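Long-range contact in PA14 domain-containing protein (Clostridium clariflavum, PDB 6QDI), which is the tandem PA14 part of an RsgI-type anti-sigma factor, binds calcium and probably senses extracellular plant-biomass polysaccharides for cellulosome regulation: residues W202-Y210 against V287-R295. Residues are numbered along the deposited sequence; the frame is centred on the assembly and turned at random. Where two conformers were deposited one is given.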
ATOM      1  N   TRP A 202     -13.179  12.813   5.674  1.00  5.50           N
ATOM      2  CA  TRP A 202     -11.942  13.548   5.859  1.00  5.85           C
ATOM      3  C   TRP A 202     -12.241  15.037   5.714  1.00  5.66           C
ATOM      4  O   TRP A 202     -12.937  15.454   4.781  1.00  6.08           O
ATOM      5  CB  TRP A 202     -10.872  13.135   4.836  1.00  6.26           C
ATOM      6  CG  TRP A 202     -10.275  11.787   5.075  1.00  5.94           C
ATOM      7  CD1 TRP A 202      -9.354  11.480   6.015  1.00  6.31           C
ATOM      8  CD2 TRP A 202     -10.547  10.575   4.348  1.00  5.71           C
ATOM      9  NE1 TRP A 202      -9.024  10.163   5.936  1.00  6.28           N
ATOM     10  CE2 TRP A 202      -9.735   9.587   4.912  1.00  6.36           C
ATOM     11  CE3 TRP A 202     -11.375  10.246   3.280  1.00  6.24           C
ATOM     12  CZ2 TRP A 202      -9.728   8.273   4.437  1.00  6.85           C
ATOM     13  CZ3 TRP A 202     -11.384   8.956   2.820  1.00  7.61           C
ATOM     14  CH2 TRP A 202     -10.566   7.984   3.385  1.00  7.57           C
ATOM     15  N   THR A 203     -11.685  15.833   6.620  1.00  5.46           N
ATOM     16  CA  THR A 203     -11.855  17.260   6.590  1.00  5.85           C
ATOM     17  C   THR A 203     -10.543  17.982   6.896  1.00  5.55           C
ATOM     18  O   THR A 203      -9.685  17.511   7.622  1.00  6.18           O
ATOM     19  CB  THR A 203     -12.935  17.706   7.606  1.00  6.09           C
ATOM     20  OG1 THR A 203     -12.594  17.264   8.919  1.00  6.98           O
ATOM     21  CG2 THR A 203     -14.323  17.273   7.216  1.00  6.74           C
ATOM     22  N   GLY A 204     -10.461  19.201   6.376  1.00  5.96           N
ATOM     23  CA  GLY A 204      -9.363  20.104   6.672  1.00  6.04           C
ATOM     24  C   GLY A 204      -9.156  21.038   5.528  1.00  5.89           C
ATOM     25  O   GLY A 204     -10.134  21.543   4.937  1.00  6.12           O
ATOM     26  N   PHE A 205      -7.888  21.297   5.234  1.00  6.08           N
ATOM     27  CA  PHE A 205      -7.501  22.302   4.222  1.00  6.03           C
ATOM     28  C   PHE A 205      -6.343  21.769   3.422  1.00  5.80           C
ATOM     29  O   PHE A 205      -5.462  21.118   3.964  1.00  6.55           O
ATOM     30  CB  PHE A 205      -7.122  23.641   4.880  1.00  6.99           C
ATOM     31  CG  PHE A 205      -8.297  24.325   5.516  1.00  7.60           C
ATOM     32  CD1 PHE A 205      -8.724  23.947   6.788  1.00  8.58           C
ATOM     33  CD2 PHE A 205      -9.024  25.273   4.858  1.00  8.49           C
ATOM     34  CE1 PHE A 205      -9.846  24.511   7.370  1.00 10.69           C
ATOM     35  CE2 PHE A 205     -10.128  25.866   5.452  1.00 10.21           C
ATOM     36  CZ  PHE A 205     -10.548  25.451   6.688  1.00 12.05           C
ATOM     37  N   ILE A 206      -6.350  22.097   2.128  1.00  6.16           N
ATOM     38  CA  ILE A 206      -5.200  21.901   1.266  1.00  6.44           C
ATOM     39  C   ILE A 206      -4.563  23.272   1.068  1.00  6.48           C
ATOM     40  O   ILE A 206      -5.243  24.207   0.647  1.00  7.87           O
ATOM     41  CB  ILE A 206      -5.642  21.310  -0.089  1.00  7.38           C
ATOM     42  CG1 ILE A 206      -6.416  20.001   0.100  1.00  9.21           C
ATOM     43  CG2 ILE A 206      -4.429  21.115  -1.010  1.00  9.72           C
ATOM     44  CD1 ILE A 206      -7.142  19.491  -1.111  1.00 11.10           C
ATOM     45  N   GLN A 207      -3.279  23.391   1.400  1.00  6.13           N
ATOM     46  CA  GLN A 207      -2.601  24.656   1.198  1.00  6.33           C
ATOM     47  C   GLN A 207      -1.758  24.546  -0.050  1.00  6.30           C
ATOM     48  O   GLN A 207      -0.900  23.664  -0.159  1.00  7.46           O
ATOM     49  CB  GLN A 207      -1.813  25.090   2.436  1.00  7.33           C
ATOM     50  CG  GLN A 207      -1.390  26.569   2.310  1.00  7.87           C
ATOM     51  CD  GLN A 207      -1.127  27.241   3.657  1.00  8.08           C
ATOM     52  OE1 GLN A 207      -0.817  26.557   4.641  1.00  9.24           O
ATOM     53  NE2 GLN A 207      -1.296  28.547   3.720  1.00  8.15           N
ATOM     54  N   VAL A 208      -1.990  25.450  -0.977  1.00  6.99           N
ATOM     55  CA  VAL A 208      -1.508  25.342  -2.344  1.00  7.63           C
ATOM     56  C   VAL A 208      -0.032  25.711  -2.416  1.00  7.02           C
ATOM     57  O   VAL A 208       0.379  26.740  -1.918  1.00  7.92           O
ATOM     58  CB  VAL A 208      -2.346  26.254  -3.245  1.00  9.26           C
ATOM     59  CG1 VAL A 208      -1.788  26.358  -4.655  1.00  9.73           C
ATOM     60  CG2 VAL A 208      -3.792  25.779  -3.236  1.00  9.53           C
ATOM     61  N   PRO A 209       0.807  24.880  -3.072  1.00  7.20           N
ATOM     62  CA  PRO A 209       2.240  25.161  -3.050  1.00  7.72           C
ATOM     63  C   PRO A 209       2.715  26.180  -4.073  1.00  8.41           C
ATOM     64  O   PRO A 209       3.704  26.860  -3.813  1.00  9.22           O
ATOM     65  CB  PRO A 209       2.863  23.796  -3.340  1.00  8.19           C
ATOM     66  CG  PRO A 209       1.797  23.049  -4.118  1.00  8.45           C
ATOM     67  CD  PRO A 209       0.512  23.499  -3.503  1.00  7.60           C
ATOM     68  N   TYR A 210       2.050  26.261  -5.210  1.00  8.24           N
ATOM     69  CA  TYR A 210       2.514  27.018  -6.398  1.00  8.60           C
ATOM     70  C   TYR A 210       1.374  27.730  -7.061  1.00  8.80           C
ATOM     71  O   TYR A 210       0.271  27.185  -7.148  1.00  9.43           O
ATOM     72  CB  TYR A 210       3.166  26.063  -7.441  1.00  9.96           C
ATOM     73  CG  TYR A 210       4.187  25.100  -6.881  1.00  9.91           C
ATOM     74  CD1 TYR A 210       5.351  25.559  -6.271  1.00 11.26           C
ATOM     75  CD2 TYR A 210       3.996  23.736  -6.968  1.00 10.10           C
ATOM     76  CE1 TYR A 210       6.279  24.671  -5.718  1.00 11.22           C
ATOM     77  CE2 TYR A 210       4.928  22.862  -6.433  1.00 10.42           C
ATOM     78  CZ  TYR A 210       6.060  23.333  -5.805  1.00 10.73           C
ATOM     79  OH  TYR A 210       6.934  22.426  -5.259  1.00 12.88           O
ATOM     80  N   VAL A 287      -2.104  13.776  -3.343  1.00  6.33           N
ATOM     81  CA  VAL A 287      -1.886  15.058  -2.678  1.00  6.55           C
ATOM     82  C   VAL A 287      -1.069  14.802  -1.411  1.00  6.36           C
ATOM     83  O   VAL A 287      -1.453  13.974  -0.593  1.00  6.76           O
ATOM     84  CB  VAL A 287      -3.222  15.751  -2.336  1.00  6.53           C
ATOM     85  CG1 VAL A 287      -2.957  17.104  -1.674  1.00  7.30           C
ATOM     86  CG2 VAL A 287      -4.058  15.956  -3.575  1.00  7.19           C
ATOM     87  N   PRO A 288       0.073  15.463  -1.228  1.00  6.24           N
ATOM     88  CA  PRO A 288       0.991  15.029  -0.189  1.00  6.82           C
ATOM     89  C   PRO A 288       0.664  15.601   1.189  1.00  6.39           C
ATOM     90  O   PRO A 288       0.037  16.664   1.307  1.00  6.63           O
ATOM     91  CB  PRO A 288       2.341  15.583  -0.673  1.00  7.96           C
ATOM     92  CG  PRO A 288       1.928  16.878  -1.353  1.00  8.04           C
ATOM     93  CD  PRO A 288       0.635  16.540  -2.068  1.00  7.30           C
ATOM     94  N   GLN A 289       1.160  14.914   2.199  1.00  6.55           N
ATOM     95  CA  GLN A 289       1.011  15.340   3.576  0.50  6.66           C
ATOM     96  C   GLN A 289       1.435  16.795   3.768  1.00  6.29           C
ATOM     97  O   GLN A 289       0.812  17.527   4.530  1.00  6.30           O
ATOM     98  CB  GLN A 289       1.828  14.407   4.463  0.50  6.88           C
ATOM     99  CG  GLN A 289       1.736  14.713   5.951  0.50  6.64           C
ATOM    100  CD  GLN A 289       2.518  13.724   6.763  0.50  7.08           C
ATOM    101  OE1 GLN A 289       3.591  13.308   6.343  0.50  9.70           O
ATOM    102  NE2 GLN A 289       2.024  13.362   7.929  0.50  6.35           N
ATOM    103  N   SER A 290       2.515  17.195   3.095  1.00  6.00           N
ATOM    104  CA  SER A 290       3.040  18.527   3.262  1.00  6.47           C
ATOM    105  C   SER A 290       2.053  19.625   2.936  1.00  6.16           C
ATOM    106  O   SER A 290       2.253  20.758   3.382  1.00  6.75           O
ATOM    107  CB  SER A 290       4.280  18.679   2.366  1.00  6.91           C
ATOM    108  OG  SER A 290       3.900  18.518   1.019  1.00  7.41           O
ATOM    109  N   CYS A 291       1.023  19.320   2.141  1.00  6.11           N
ATOM    110  CA  CYS A 291       0.005  20.293   1.781  1.00  6.27           C
ATOM    111  C   CYS A 291      -1.355  20.079   2.426  1.00  6.10           C
ATOM    112  O   CYS A 291      -2.296  20.807   2.106  1.00  6.92           O
ATOM    113  CB  CYS A 291      -0.128  20.328   0.266  1.00  7.49           C
ATOM    114  SG  CYS A 291       1.356  20.948  -0.577  1.00  8.53           S
ATOM    115  N   LEU A 292      -1.469  19.116   3.369  1.00  6.70           N
ATOM    116  CA  LEU A 292      -2.722  18.783   4.003  1.00  6.32           C
ATOM    117  C   LEU A 292      -2.681  19.205   5.469  1.00  6.34           C
ATOM    118  O   LEU A 292      -1.721  18.903   6.190  1.00  6.68           O
ATOM    119  CB  LEU A 292      -2.956  17.277   3.931  1.00  6.46           C
ATOM    120  CG  LEU A 292      -3.136  16.720   2.508  1.00  7.25           C
ATOM    121  CD1 LEU A 292      -3.189  15.192   2.551  1.00  7.86           C
ATOM    122  CD2 LEU A 292      -4.332  17.317   1.805  1.00  7.67           C
ATOM    123  N   TYR A 293      -3.759  19.888   5.909  1.00  6.70           N
ATOM    124  CA  TYR A 293      -3.877  20.306   7.291  1.00  6.58           C
ATOM    125  C   TYR A 293      -5.231  19.949   7.834  1.00  6.70           C
ATOM    126  O   TYR A 293      -6.244  20.024   7.121  1.00  6.96           O
ATOM    127  CB  TYR A 293      -3.703  21.832   7.401  1.00  7.09           C
ATOM    128  CG  TYR A 293      -2.360  22.344   6.994  1.00  7.50           C
ATOM    129  CD1 TYR A 293      -2.021  22.481   5.641  1.00  8.04           C
ATOM    130  CD2 TYR A 293      -1.404  22.690   7.920  1.00  7.83           C
ATOM    131  CE1 TYR A 293      -0.781  22.965   5.254  1.00  8.32           C
ATOM    132  CE2 TYR A 293      -0.178  23.187   7.529  1.00  8.39           C
ATOM    133  CZ  TYR A 293       0.128  23.353   6.207  1.00  7.86           C
ATOM    134  OH  TYR A 293       1.344  23.879   5.846  1.00  8.87           O
ATOM    135  N   PRO A 294      -5.311  19.609   9.134  1.00  6.86           N
ATOM    136  CA  PRO A 294      -6.601  19.229   9.701  1.00  7.65           C
ATOM    137  C   PRO A 294      -7.481  20.416  10.066  1.00  8.61           C
ATOM    138  O   PRO A 294      -8.667  20.241  10.274  0.70  8.35           O
ATOM    139  CB  PRO A 294      -6.229  18.410  10.940  1.00  9.57           C
ATOM    140  CG  PRO A 294      -4.888  18.879  11.285  1.00 10.08           C
ATOM    141  CD  PRO A 294      -4.189  19.241  10.016  1.00  7.39           C
ATOM    142  N   ARG A 295      -6.874  21.597  10.206  1.00  8.17           N
ATOM    143  CA  ARG A 295      -7.574  22.846  10.574  1.00  9.40           C
ATOM    144  C   ARG A 295      -6.980  23.999   9.790  1.00  9.32           C
ATOM    145  O   ARG A 295      -5.958  23.833   9.099  1.00 10.94           O
ATOM    146  CB  ARG A 295      -7.386  23.154  12.058  1.00 10.76           C
ATOM    147  CG  ARG A 295      -8.027  22.188  12.975  1.00 12.52           C
ATOM    148  CD  ARG A 295      -9.546  22.349  12.928  1.00 15.13           C
ATOM    149  NE  ARG A 295     -10.091  21.801  14.126  1.00 18.49           N
ATOM    150  CZ  ARG A 295     -10.177  22.417  15.321  1.00 16.31           C
ATOM    151  NH1 ARG A 295     -10.681  21.741  16.341  1.00 23.39           N
ATOM    152  NH2 ARG A 295      -9.862  23.689  15.474  1.00 21.24           N
ATOM    153  OXT ARG A 295      -7.565  25.118   9.848  1.00 10.85           O
TER
HETATM  154  O   HOH W   1     -11.162  19.214  10.238  1.00  8.70           O
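Ile206 and Leu292 run alongside each other into the interior of the second PA14 domain, with Ile206 CG1 3.8 Å from Leu292 CD2. The other branch of the isoleucine, CG2, turns to Val287 and meets its CG1 at 4.3 Å. Further along the chain, Cys291 lays its sulfur against the ring of Pro209, SG standing 4.0 Å from Pro209 CD.

Between these side chains and the outer face run the backbones, antiparallel. Phe205 and Tyr293 form a hydrogen-bonded pair, N to O in both directions (2.8 Å from Phe205 N to Tyr293 O), and Gln207 N adds a third bond to Cys291 O. That last carbonyl also receives a CH···O contact from Ile206 CA at 3.2 Å. Gly204 CA makes another such contact, 3.2 Å from Tyr293 O, so the backbones lie close there.

On the outer face, Gln207 slants past the CE1 side of Tyr293, amide and ring planes 76° apart. Its backbone position already sets CB 3.7 Å from Tyr293 CE1; with CG anti to the backbone N (chi1 -167°) and the chain extended beyond it, OE1 arrives near the same ring carbon, while NE2 is held by Gly255 O. Phe205 instead leans toward the C-terminal carboxylate, its CE1 3.4 Å from Arg295 OXT. Arg257 serves both, through a salt bridge to OXT and a cation-pi contact with the phenylalanine. Beyond Gly204, a water joins Thr203 OG1 to Pro294 O.

Residues 292-293, entered through the 3-10 turn 289-291, thus bring the chain's end back as a short strand beside 198-207. Strand 257-266 also pairs with 198-207, while Trp277 of strand 271-279, in the facing sheet of the beta sandwich, packs on Ile206, Pro209 and Pro288.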